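PDB 3GMV: beta-lactamase inhibitory protein BLIP-I, which probably binds beta-lactamases and inhibits their activity. Local coordinates for residues A[79-82]-A[83-86]. Sequence-based numbering, arbitrary orientation.
Sequences VKLS and HYNR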
ATOM      1  N   VAL A  79     -16.966  -5.017   2.908  1.00  8.97           N
ATOM      2  CA  VAL A  79     -16.539  -5.749   4.104  1.00  8.21           C
ATOM      3  C   VAL A  79     -17.413  -5.389   5.314  1.00  8.36           C
ATOM      4  O   VAL A  79     -17.838  -4.222   5.472  1.00  7.79           O
ATOM      5  CB  VAL A  79     -15.024  -5.527   4.391  1.00  7.00           C
ATOM      6  CG1 VAL A  79     -14.737  -4.008   4.700  1.00  8.93           C
ATOM      7  CG2 VAL A  79     -14.532  -6.428   5.530  1.00  7.26           C
ATOM      8  N   LYS A  80     -17.711  -6.407   6.132  1.00  8.84           N
ATOM      9  CA  LYS A  80     -18.576  -6.297   7.298  1.00  9.03           C
ATOM     10  C   LYS A  80     -17.807  -6.667   8.555  1.00  8.67           C
ATOM     11  O   LYS A  80     -16.811  -7.391   8.489  1.00  9.50           O
ATOM     12  CB  LYS A  80     -19.745  -7.302   7.168  1.00  9.42           C
ATOM     13  CG  LYS A  80     -20.665  -7.066   5.983  1.00  9.39           C
ATOM     14  CD  LYS A  80     -21.302  -5.656   5.974  1.00 10.70           C
ATOM     15  CE  LYS A  80     -22.059  -5.432   4.649  1.00 16.49           C
ATOM     16  NZ  LYS A  80     -22.432  -3.981   4.564  1.00 18.65           N
ATOM     17  N   LEU A  81     -18.281  -6.196   9.709  1.00  8.34           N
ATOM     18  CA  LEU A  81     -17.697  -6.613  10.979  1.00  8.16           C
ATOM     19  C   LEU A  81     -17.755  -8.125  11.127  1.00  8.51           C
ATOM     20  O   LEU A  81     -16.846  -8.735  11.662  1.00  7.83           O
ATOM     21  CB  LEU A  81     -18.385  -5.905  12.159  1.00  8.71           C
ATOM     22  CG  LEU A  81     -17.743  -6.123  13.518  1.00  9.91           C
ATOM     23  CD1 LEU A  81     -16.248  -5.743  13.503  1.00 13.44           C
ATOM     24  CD2 LEU A  81     -18.541  -5.289  14.512  1.00 11.34           C
ATOM     25  N   SER A  82     -18.806  -8.753  10.604  1.00  7.92           N
ATOM     26  CA  SER A  82     -18.899 -10.218  10.656  1.00  8.25           C
ATOM     27  C   SER A  82     -17.663 -10.875  10.002  1.00  7.18           C
ATOM     28  O   SER A  82     -17.077 -11.838  10.535  1.00  7.05           O
ATOM     29  CB  SER A  82     -20.167 -10.651   9.906  1.00  7.76           C
ATOM     30  OG  SER A  82     -20.373 -12.062   9.995  1.00  8.19           O
ATOM     31  N   HIS A  83     -17.273 -10.379   8.837  1.00  7.61           N
ATOM     32  CA  HIS A  83     -16.096 -10.920   8.159  1.00  7.36           C
ATOM     33  C   HIS A  83     -14.866 -10.711   9.030  1.00  7.03           C
ATOM     34  O   HIS A  83     -14.029 -11.618   9.205  1.00  6.61           O
ATOM     35  CB  HIS A  83     -15.771 -10.191   6.861  1.00  8.92           C
ATOM     36  CG  HIS A  83     -16.815 -10.276   5.798  1.00  8.20           C
ATOM     37  ND1 HIS A  83     -17.427  -9.156   5.284  1.00  8.92           N
ATOM     38  CD2 HIS A  83     -17.271 -11.326   5.072  1.00  9.65           C
ATOM     39  CE1 HIS A  83     -18.242  -9.511   4.306  1.00 11.93           C
ATOM     40  NE2 HIS A  83     -18.164 -10.821   4.156  1.00  9.03           N
ATOM     41  N   TYR A  84     -14.705  -9.481   9.502  1.00  6.83           N
ATOM     42  CA  TYR A  84     -13.544  -9.112  10.293  1.00  6.75           C
ATOM     43  C   TYR A  84     -13.394 -10.015  11.525  1.00  7.33           C
ATOM     44  O   TYR A  84     -12.279 -10.450  11.875  1.00  7.14           O
ATOM     45  CB  TYR A  84     -13.647  -7.617  10.718  1.00  7.62           C
ATOM     46  CG  TYR A  84     -12.431  -7.204  11.538  1.00  6.21           C
ATOM     47  CD1 TYR A  84     -11.247  -6.837  10.905  1.00  5.78           C
ATOM     48  CD2 TYR A  84     -12.480  -7.194  12.919  1.00  9.59           C
ATOM     49  CE1 TYR A  84     -10.138  -6.464  11.630  1.00  7.01           C
ATOM     50  CE2 TYR A  84     -11.376  -6.833  13.659  1.00  7.97           C
ATOM     51  CZ  TYR A  84     -10.217  -6.482  13.018  1.00 10.32           C
ATOM     52  OH  TYR A  84      -9.124  -6.136  13.760  1.00  9.56           O
ATOM     53  N   ASN A  85     -14.522 -10.316  12.164  1.00  7.53           N
ATOM     54  CA  ASN A  85     -14.543 -11.163  13.365  1.00  8.07           C
ATOM     55  C   ASN A  85     -14.150 -12.609  13.114  1.00  8.71           C
ATOM     56  O   ASN A  85     -13.917 -13.363  14.074  1.00  8.52           O
ATOM     57  CB  ASN A  85     -15.915 -11.125  14.026  1.00  8.41           C
ATOM     58  CG  ASN A  85     -16.151  -9.841  14.769  1.00  8.69           C
ATOM     59  OD1 ASN A  85     -15.202  -9.122  15.087  1.00 10.22           O
ATOM     60  ND2 ASN A  85     -17.426  -9.537  15.071  1.00 10.49           N
ATOM     61  N   ARG A  86     -14.020 -12.979  11.842  1.00  7.75           N
ATOM     62  CA  ARG A  86     -13.540 -14.305  11.505  1.00  8.55           C
ATOM     63  C   ARG A  86     -12.123 -14.279  10.939  1.00  8.98           C
ATOM     64  O   ARG A  86     -11.680 -15.223  10.255  1.00 10.82           O
ATOM     65  CB  ARG A  86     -14.535 -15.042  10.589  1.00  8.76           C
ATOM     66  CG  ARG A  86     -15.840 -15.377  11.318  1.00  8.12           C
ATOM     67  CD  ARG A  86     -16.812 -16.207  10.399  1.00  8.99           C
ATOM     68  NE  ARG A  86     -17.311 -15.373   9.299  1.00  9.00           N
ATOM     69  CZ  ARG A  86     -18.349 -14.541   9.371  1.00  9.37           C
ATOM     70  NH1 ARG A  86     -19.032 -14.421  10.506  1.00  8.81           N
ATOM     71  NH2 ARG A  86     -18.717 -13.817   8.303  1.00  7.74           N
TER
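Ser82 meets Arg86, and His83 meets Lys80, at the two ends of the N-capped helical turn 81-84. This short helix belongs to a two-layer alpha/beta sandwich. Lys80 is at the N-cap position, and its backbone N gives a hydrogen bond to ND1 of His83, at 2.9 Å. The donor lies almost in the imidazole plane, so the bond meets the ring at its edge. ND1 is the acceptor, which is consistent with a ring that carries its proton on NE2. His83 has CG beside its own backbone N (chi1 -63°), which brings the ring back to the start of the helix. There CB of Lys80 packs 3.5 Å from His83 ND1. CG2 of Val79 also approaches the imidazole. Pro101 touches His83 from outside the helix.

Two backbone bonds make the turn itself: Tyr84 N to Lys80 O at 3.1 Å, and Asn85 N to Leu81 O at 2.9 Å. The second is nearly in line with the carbonyl. Leu81 CD1 meets Tyr84 CD2 at 4.1 Å, obliquely to the ring. Both residues touch Leu155 and Gln152, and Leu81 shares a backbone hydrogen bond with Thr156. The helix is thus joined to the last strand, 146-153, and to the C-terminal tail. Tyr84 O also accepts a hydrogen bond from Arg150.

At the far end, Arg86 bends at chi3 (-69°) and turns back to Ser82, one turn earlier. Ser82 O sits over one face of the Arg86 guanidinium, 3.1 Å from its plane and over its centre, where the N-H groups do not point at it. The same group grips the serine hydroxyl end-on. NH1 and NH2 of Arg86 both give bent hydrogen bonds to Ser82 OG, at 2.8 and 2.9 Å, with this oxygen about 15° out of the guanidinium plane.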